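Side-chain contacts in ornithine carbamoyltransferase, anabolic (Campylobacter jejuni subsp. jejuni, PDB 3TPF), which transfers the carbamoyl group of carbamoyl phosphate to ornithine, reversibly, to give L-citrulline on the pathway to arginine: residues B[131-136]-B[140-145]; B[172-177]-B[213-218]. All coordinates share one frame; numbering follows the deposited sequence.

How the interactions relate
The two contacts meet where the end of helix 126-138 and the loop after it pack on the start of strand 217-220 in the five-stranded parallel sheet of the Asp/Orn binding domain. Interaction 1 closes the helix and starts the loop to strand 148-152; interaction 2 lies later in the chain and bridges strand 172-176 and the turn before strand 217-220, across strand 148-152. Their centres are 14 Å apart, yet they touch: Ile136 CD1 lies 3.9 Å from Val217 CG1, and Lys141 CD lies 3.8 Å from Asp216 O. Interaction 1 is the nearer to the predicted carbamoyl phosphate site, with the side chain of Leu133 about 10 Å from those of Pro126 and Arg289.

Interaction 1: B[131-136]-B[140-145]; sequences GDLFTI and NKMQNG
The methyl end of Met142, a selenomethionine, reaches back from the loop to meet Leu133 and Ile136, about one helical turn apart on helix 126-138. Its side chain crosses both partners at about a right angle, and the terminal methyl does most of the touching. CE of Met142 is 3.4 Å from CD1 of Leu133 and 3.5 Å from CG2 of Ile136, and it also rests near the carbonyl oxygen of Leu133. The chain is extended through CG to SE (chi2 178°), and the bend comes at the last torsion, about the bond between CG and SE. In Ile136, chi1 of -68° sets CG1 beside the backbone N and leaves CG2 anti to it; CG2 also lies 3.9 Å from CB of Lys141.

Next to this apolar contact the backbone ends the helix in a Schellman motif. Lys141 N donates to Ile136 O at 3.1 Å, with an N-H...O angle of 165°, and Asn140, at positive phi, is the C-prime residue. The reversal turns the chain toward strand 148-152 and sets the start of the Met142 side chain beside Ile136, where CG of Met142 is 3.9 Å from CG2 of Ile136. CB of Lys141 points toward the helix, but its chain bends at chi2 and leads the amine away to the backbone oxygen of Asp255. Trp162 of helix 157-169 touches both Leu133 and Ile136, while Phe171 packs on Leu133 and Met142, extending the apolar cluster toward the Asp/Orn binding domain.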
ATOM      1  N   GLY B 131     -23.427  -1.883   9.472  1.00 34.02           N
ATOM      2  CA  GLY B 131     -23.636  -0.666   8.635  1.00 34.64           C
ATOM      3  C   GLY B 131     -25.039  -0.527   8.041  1.00 36.32           C
ATOM      4  O   GLY B 131     -25.645   0.534   8.019  1.00 37.21           O
ATOM      5  N   ASP B 132     -25.562  -1.669   7.646  1.00 37.78           N
ATOM      6  CA  ASP B 132     -26.950  -1.803   7.258  1.00 38.92           C
ATOM      7  C   ASP B 132     -27.863  -1.321   8.395  1.00 38.80           C
ATOM      8  O   ASP B 132     -28.714  -0.467   8.205  1.00 40.92           O
ATOM      9  CB  ASP B 132     -27.262  -3.262   6.884  1.00 39.76           C
ATOM     10  CG  ASP B 132     -26.623  -3.671   5.564  1.00 40.70           C
ATOM     11  OD1 ASP B 132     -25.928  -2.821   4.924  1.00 39.86           O
ATOM     12  OD2 ASP B 132     -26.905  -4.819   5.072  1.00 44.02           O
ATOM     13  N   LEU B 133     -27.619  -1.812   9.566  1.00 38.21           N
ATOM     14  CA  LEU B 133     -28.376  -1.402  10.777  1.00 39.92           C
ATOM     15  C   LEU B 133     -28.346   0.087  10.999  1.00 40.37           C
ATOM     16  O   LEU B 133     -29.374   0.746  11.170  1.00 41.60           O
ATOM     17  CB  LEU B 133     -27.756  -2.066  11.986  1.00 39.73           C
ATOM     18  CG  LEU B 133     -28.655  -2.691  13.010  1.00 42.07           C
ATOM     19  CD1 LEU B 133     -29.840  -3.380  12.384  1.00 43.86           C
ATOM     20  CD2 LEU B 133     -27.809  -3.741  13.703  1.00 41.21           C
ATOM     21  N   PHE B 134     -27.142   0.636  10.933  1.00 39.76           N
ATOM     22  CA  PHE B 134     -26.935   2.094  11.133  1.00 40.03           C
ATOM     23  C   PHE B 134     -27.849   2.826  10.195  1.00 40.31           C
ATOM     24  O   PHE B 134     -28.443   3.884  10.533  1.00 41.69           O
ATOM     25  CB  PHE B 134     -25.487   2.448  10.779  1.00 39.52           C
ATOM     26  CG  PHE B 134     -25.160   3.902  10.888  1.00 40.12           C
ATOM     27  CD1 PHE B 134     -24.693   4.416  12.068  1.00 41.58           C
ATOM     28  CD2 PHE B 134     -25.273   4.737   9.821  1.00 40.30           C
ATOM     29  CE1 PHE B 134     -24.414   5.774  12.203  1.00 43.36           C
ATOM     30  CE2 PHE B 134     -25.020   6.112   9.951  1.00 42.35           C
ATOM     31  CZ  PHE B 134     -24.571   6.627  11.136  1.00 42.67           C
ATOM     32  N   THR B 135     -27.920   2.261   8.992  1.00 37.94           N
ATOM     33  CA  THR B 135     -28.608   2.929   7.881  1.00 38.56           C
ATOM     34  C   THR B 135     -30.113   2.895   8.045  1.00 40.23           C
ATOM     35  O   THR B 135     -30.800   3.866   7.823  1.00 40.29           O
ATOM     36  CB  THR B 135     -28.216   2.340   6.532  1.00 36.94           C
ATOM     37  OG1 THR B 135     -26.805   2.538   6.340  1.00 35.11           O
ATOM     38  CG2 THR B 135     -28.964   3.084   5.483  1.00 37.03           C
ATOM     39  N   ILE B 136     -30.573   1.747   8.501  1.00 41.02           N
ATOM     40  CA  ILE B 136     -31.967   1.555   8.840  1.00 43.69           C
ATOM     41  C   ILE B 136     -32.425   2.561   9.911  1.00 45.82           C
ATOM     42  O   ILE B 136     -33.486   3.152   9.817  1.00 46.85           O
ATOM     43  CB  ILE B 136     -32.222   0.134   9.355  1.00 44.02           C
ATOM     44  CG1 ILE B 136     -32.038  -0.878   8.214  1.00 42.87           C
ATOM     45  CG2 ILE B 136     -33.618   0.057   9.928  1.00 46.27           C
ATOM     46  CD1 ILE B 136     -31.963  -2.289   8.701  1.00 42.53           C
ATOM     47  N   ASN B 140     -35.054   6.223   9.552  1.00 54.29           N
ATOM     48  CA  ASN B 140     -36.210   6.097  10.412  1.00 57.64           C
ATOM     49  C   ASN B 140     -37.108   4.885  10.068  1.00 57.70           C
ATOM     50  O   ASN B 140     -38.293   5.008   9.999  1.00 58.06           O
ATOM     51  CB  ASN B 140     -37.019   7.361  10.354  1.00 60.63           C
ATOM     52  CG  ASN B 140     -36.206   8.551  10.738  1.00 61.49           C
ATOM     53  OD1 ASN B 140     -35.821   8.708  11.891  1.00 64.26           O
ATOM     54  ND2 ASN B 140     -35.924   9.399   9.773  1.00 62.62           N
ATOM     55  N   LYS B 141     -36.491   3.735   9.862  1.00 56.04           N
ATOM     56  CA  LYS B 141     -37.215   2.504   9.605  1.00 57.41           C
ATOM     57  C   LYS B 141     -37.089   1.556  10.798  1.00 59.26           C
ATOM     58  O   LYS B 141     -37.342   0.363  10.686  1.00 57.24           O
ATOM     59  CB  LYS B 141     -36.758   1.814   8.316  1.00 55.03           C
ATOM     60  CG  LYS B 141     -36.903   2.678   7.071  1.00 54.71           C
ATOM     61  CD  LYS B 141     -38.321   2.710   6.561  1.00 57.09           C
ATOM     62  CE  LYS B 141     -38.615   3.895   5.651  1.00 58.04           C
ATOM     63  NZ  LYS B 141     -40.046   3.969   5.245  1.00 60.45           N
HETATM   64  N   MSE B 142     -36.768   2.124  11.951  1.00 65.18           N
HETATM   65  CA  MSE B 142     -36.714   1.361  13.196  1.00 72.52           C
HETATM   66  C   MSE B 142     -37.656   1.988  14.132  1.00 80.36           C
HETATM   67  O   MSE B 142     -37.300   2.666  15.094  1.00 84.96           O
HETATM   68  CB  MSE B 142     -35.361   1.342  13.836  1.00 76.62           C
HETATM   69  CG  MSE B 142     -34.761  -0.044  13.678  1.00 80.67           C
HETATM   70 SE   MSE B 142     -32.945  -0.090  14.454  1.00106.46          SE
HETATM   71  CE  MSE B 142     -31.940  -0.698  12.882  1.00 91.50           C
ATOM     72  N   GLN B 143     -38.914   1.762  13.815  1.00 91.47           N
ATOM     73  CA  GLN B 143     -40.014   2.141  14.661  1.00 97.37           C
ATOM     74  C   GLN B 143     -40.129   1.085  15.807  1.00 98.76           C
ATOM     75  O   GLN B 143     -40.364  -0.127  15.597  1.00 99.25           O
ATOM     76  CB  GLN B 143     -41.269   2.271  13.793  1.00100.33           C
ATOM     77  N   ASN B 144     -39.883   1.550  17.026  1.00 99.29           N
ATOM     78  CA  ASN B 144     -40.118   0.733  18.238  1.00101.19           C
ATOM     79  C   ASN B 144     -38.928  -0.159  18.631  1.00 93.94           C
ATOM     80  O   ASN B 144     -39.079  -1.124  19.375  1.00 94.35           O
ATOM     81  CB  ASN B 144     -41.388  -0.121  18.047  1.00102.08           C
ATOM     82  N   GLY B 145     -37.750   0.179  18.120  1.00 87.44           N
ATOM     83  CA  GLY B 145     -36.505  -0.626  18.346  1.00 83.74           C
ATOM     84  C   GLY B 145     -36.443  -1.928  17.528  1.00 78.94           C
ATOM     85  O   GLY B 145     -35.445  -2.625  17.512  1.00 71.62           O
TER

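Interaction 2: B[172-177]-B[213-218]; sequences EISIAM and KDKDVV
Lys215 sends its amine across strand 148-152 to the hydroxyl of Ser174, and its conformation makes the approach possible. CG lies anti to the carbonyl carbon (chi1 -67°), and the chain then bends at chi2, runs straight through chi3 and bends again at chi4. The two bends bring CE and NZ alongside Ser174: CE is 3.6 Å from CB of Ser174, and NZ makes a weak hydrogen bond of 3.2 Å to OG of Ser174. The serine hydroxyl, set beside its own backbone N at chi1 -76°, is also hydrogen-bonded to OG of Ser203 on the neighbouring strand 201-205.

The same double bend returns NZ to the backbone of its own segment. NZ of Lys215 donates to O of Lys213 at 3.0 Å, nearly in line with that carbonyl (C=O...N angle 162°), and to the backbone oxygen of Ala211 in helix 208-212. The Lys215 amine thereby joins the end of helix 208-212 and the turn into strand 217-220 to strand 172-176, the last by the weak bond alone. Its side chain touches Ala150 and spans one strand, 148-152, of the parallel, Rossmann-like sheet of the Asp/Orn binding domain.

Glu172 has an extended side chain that places its carboxylate near Asp214, with OE2 of Glu172 4.5 Å from OD2 of Asp214 and 4.8 Å from NZ of Lys215, neither pair in direct contact. The Lys215 ammonium, with Lys148, which touches both acidic side chains, and Lys201, which touches Glu172, would probably offset part of their repulsion, while the carbonyl oxygens of Lys213 and Ala211 accept bonds from the buried amine and probably help to stabilise its positive charge.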
ATOM      1  N   GLU B 172     -38.223  -8.532  13.089  1.00 58.97           N
ATOM      2  CA  GLU B 172     -39.137  -9.429  12.386  1.00 61.99           C
ATOM      3  C   GLU B 172     -38.514  -9.595  11.062  1.00 60.71           C
ATOM      4  O   GLU B 172     -38.372  -8.627  10.337  1.00 59.64           O
ATOM      5  CB  GLU B 172     -40.509  -8.814  12.251  1.00 64.44           C
ATOM      6  CG  GLU B 172     -41.471  -9.637  11.424  1.00 67.60           C
ATOM      7  CD  GLU B 172     -42.899  -9.072  11.418  1.00 70.66           C
ATOM      8  OE1 GLU B 172     -43.248  -8.233  12.301  1.00 71.21           O
ATOM      9  OE2 GLU B 172     -43.656  -9.510  10.530  1.00 72.64           O
ATOM     10  N   ILE B 173     -38.057 -10.799  10.768  1.00 61.90           N
ATOM     11  CA  ILE B 173     -37.358 -11.021   9.512  1.00 61.02           C
ATOM     12  C   ILE B 173     -37.898 -12.186   8.711  1.00 63.88           C
ATOM     13  O   ILE B 173     -38.108 -13.281   9.234  1.00 65.73           O
ATOM     14  CB  ILE B 173     -35.858 -11.214   9.729  1.00 59.56           C
ATOM     15  CG1 ILE B 173     -35.147 -11.294   8.373  1.00 59.57           C
ATOM     16  CG2 ILE B 173     -35.597 -12.442  10.556  1.00 60.11           C
ATOM     17  CD1 ILE B 173     -33.640 -11.299   8.456  1.00 58.07           C
ATOM     18  N   SER B 174     -38.122 -11.921   7.428  1.00 64.63           N
ATOM     19  CA  SER B 174     -38.475 -12.976   6.443  1.00 67.13           C
ATOM     20  C   SER B 174     -37.368 -13.193   5.425  1.00 65.22           C
ATOM     21  O   SER B 174     -36.923 -12.257   4.783  1.00 62.90           O
ATOM     22  CB  SER B 174     -39.727 -12.631   5.687  1.00 69.65           C
ATOM     23  OG  SER B 174     -40.833 -12.854   6.530  1.00 73.71           O
ATOM     24  N   ILE B 175     -36.917 -14.435   5.322  1.00 65.62           N
ATOM     25  CA  ILE B 175     -35.870 -14.798   4.391  1.00 64.52           C
ATOM     26  C   ILE B 175     -36.446 -15.587   3.261  1.00 67.83           C
ATOM     27  O   ILE B 175     -37.219 -16.526   3.477  1.00 70.74           O
ATOM     28  CB  ILE B 175     -34.764 -15.639   5.041  1.00 63.83           C
ATOM     29  CG1 ILE B 175     -34.063 -14.817   6.116  1.00 61.18           C
ATOM     30  CG2 ILE B 175     -33.766 -16.125   3.991  1.00 63.81           C
ATOM     31  CD1 ILE B 175     -32.993 -15.587   6.840  1.00 60.95           C
ATOM     32  N   ALA B 176     -36.026 -15.222   2.057  1.00 67.33           N
ATOM     33  CA  ALA B 176     -36.457 -15.928   0.844  1.00 70.79           C
ATOM     34  C   ALA B 176     -35.269 -16.320  -0.032  1.00 70.90           C
ATOM     35  O   ALA B 176     -34.425 -15.509  -0.339  1.00 68.70           O
ATOM     36  CB  ALA B 176     -37.493 -15.126   0.060  1.00 71.42           C
HETATM   37  N   MSE B 177     -35.183 -17.605  -0.327  1.00 75.22           N
HETATM   38  CA  MSE B 177     -34.151 -18.190  -1.178  1.00 76.61           C
HETATM   39  C   MSE B 177     -34.762 -19.353  -1.932  1.00 80.75           C
HETATM   40  O   MSE B 177     -35.816 -19.817  -1.559  1.00 82.78           O
HETATM   41  CB  MSE B 177     -33.025 -18.689  -0.305  1.00 78.43           C
HETATM   42  CG  MSE B 177     -33.485 -19.674   0.781  1.00 84.52           C
HETATM   43 SE   MSE B 177     -31.998 -20.225   1.998  1.00 99.30          SE
HETATM   44  CE  MSE B 177     -30.956 -18.574   2.441  1.00 77.45           C
ATOM     45  N   LYS B 213     -44.051  -9.228   2.062  1.00 67.54           N
ATOM     46  CA  LYS B 213     -45.313  -8.704   2.690  1.00 69.63           C
ATOM     47  C   LYS B 213     -44.980  -7.974   3.989  1.00 67.52           C
ATOM     48  O   LYS B 213     -44.234  -8.482   4.807  1.00 66.28           O
ATOM     49  CB  LYS B 213     -46.383  -9.819   3.032  1.00 73.20           C
ATOM     50  CG  LYS B 213     -47.373 -10.274   1.954  1.00 76.69           C
ATOM     51  N   ASP B 214     -45.553  -6.791   4.141  1.00 67.72           N
ATOM     52  CA  ASP B 214     -45.424  -5.953   5.346  1.00 66.52           C
ATOM     53  C   ASP B 214     -43.995  -5.727   5.809  1.00 63.08           C
ATOM     54  O   ASP B 214     -43.703  -5.838   6.983  1.00 62.59           O
ATOM     55  CB  ASP B 214     -46.191  -6.497   6.518  1.00 68.70           C
ATOM     56  CG  ASP B 214     -46.095  -5.582   7.764  1.00 68.23           C
ATOM     57  OD1 ASP B 214     -45.988  -4.318   7.676  1.00 67.01           O
ATOM     58  OD2 ASP B 214     -46.167  -6.151   8.880  1.00 69.58           O
ATOM     59  N   LYS B 215     -43.133  -5.356   4.888  1.00 61.09           N
ATOM     60  CA  LYS B 215     -41.717  -5.105   5.210  1.00 57.93           C
ATOM     61  C   LYS B 215     -41.316  -3.655   4.929  1.00 56.35           C
ATOM     62  O   LYS B 215     -41.745  -3.071   3.928  1.00 57.51           O
ATOM     63  CB  LYS B 215     -40.830  -6.035   4.404  1.00 56.83           C
ATOM     64  CG  LYS B 215     -40.963  -7.496   4.772  1.00 58.23           C
ATOM     65  CD  LYS B 215     -40.525  -7.753   6.188  1.00 57.65           C
ATOM     66  CE  LYS B 215     -40.604  -9.246   6.501  1.00 59.71           C
ATOM     67  NZ  LYS B 215     -41.877  -9.887   6.068  1.00 63.33           N
ATOM     68  N   ASP B 216     -40.536  -3.069   5.810  1.00 54.34           N
ATOM     69  CA  ASP B 216     -40.010  -1.693   5.546  1.00 53.38           C
ATOM     70  C   ASP B 216     -38.608  -1.632   5.012  1.00 50.01           C
ATOM     71  O   ASP B 216     -38.113  -0.592   4.689  1.00 48.72           O
ATOM     72  CB  ASP B 216     -39.959  -0.868   6.806  1.00 54.22           C
ATOM     73  CG  ASP B 216     -41.277  -0.772   7.489  1.00 57.91           C
ATOM     74  OD1 ASP B 216     -42.319  -0.636   6.816  1.00 60.91           O
ATOM     75  OD2 ASP B 216     -41.247  -0.802   8.726  1.00 59.02           O
ATOM     76  N   VAL B 217     -37.947  -2.766   5.005  1.00 49.39           N
ATOM     77  CA  VAL B 217     -36.539  -2.853   4.634  1.00 47.25           C
ATOM     78  C   VAL B 217     -36.345  -4.120   3.804  1.00 47.95           C
ATOM     79  O   VAL B 217     -36.644  -5.222   4.271  1.00 48.28           O
ATOM     80  CB  VAL B 217     -35.608  -2.837   5.886  1.00 45.38           C
ATOM     81  CG1 VAL B 217     -34.147  -2.754   5.492  1.00 42.58           C
ATOM     82  CG2 VAL B 217     -35.935  -1.658   6.796  1.00 45.69           C
ATOM     83  N   VAL B 218     -35.909  -3.934   2.548  1.00 47.94           N
ATOM     84  CA  VAL B 218     -35.632  -5.065   1.666  1.00 49.01           C
ATOM     85  C   VAL B 218     -34.168  -5.127   1.385  1.00 48.15           C
ATOM     86  O   VAL B 218     -33.535  -4.149   1.005  1.00 47.56           O
ATOM     87  CB  VAL B 218     -36.358  -4.981   0.315  1.00 50.64           C
ATOM     88  CG1 VAL B 218     -36.021  -6.172  -0.574  1.00 50.97           C
ATOM     89  CG2 VAL B 218     -37.865  -4.841   0.475  1.00 52.39           C
TER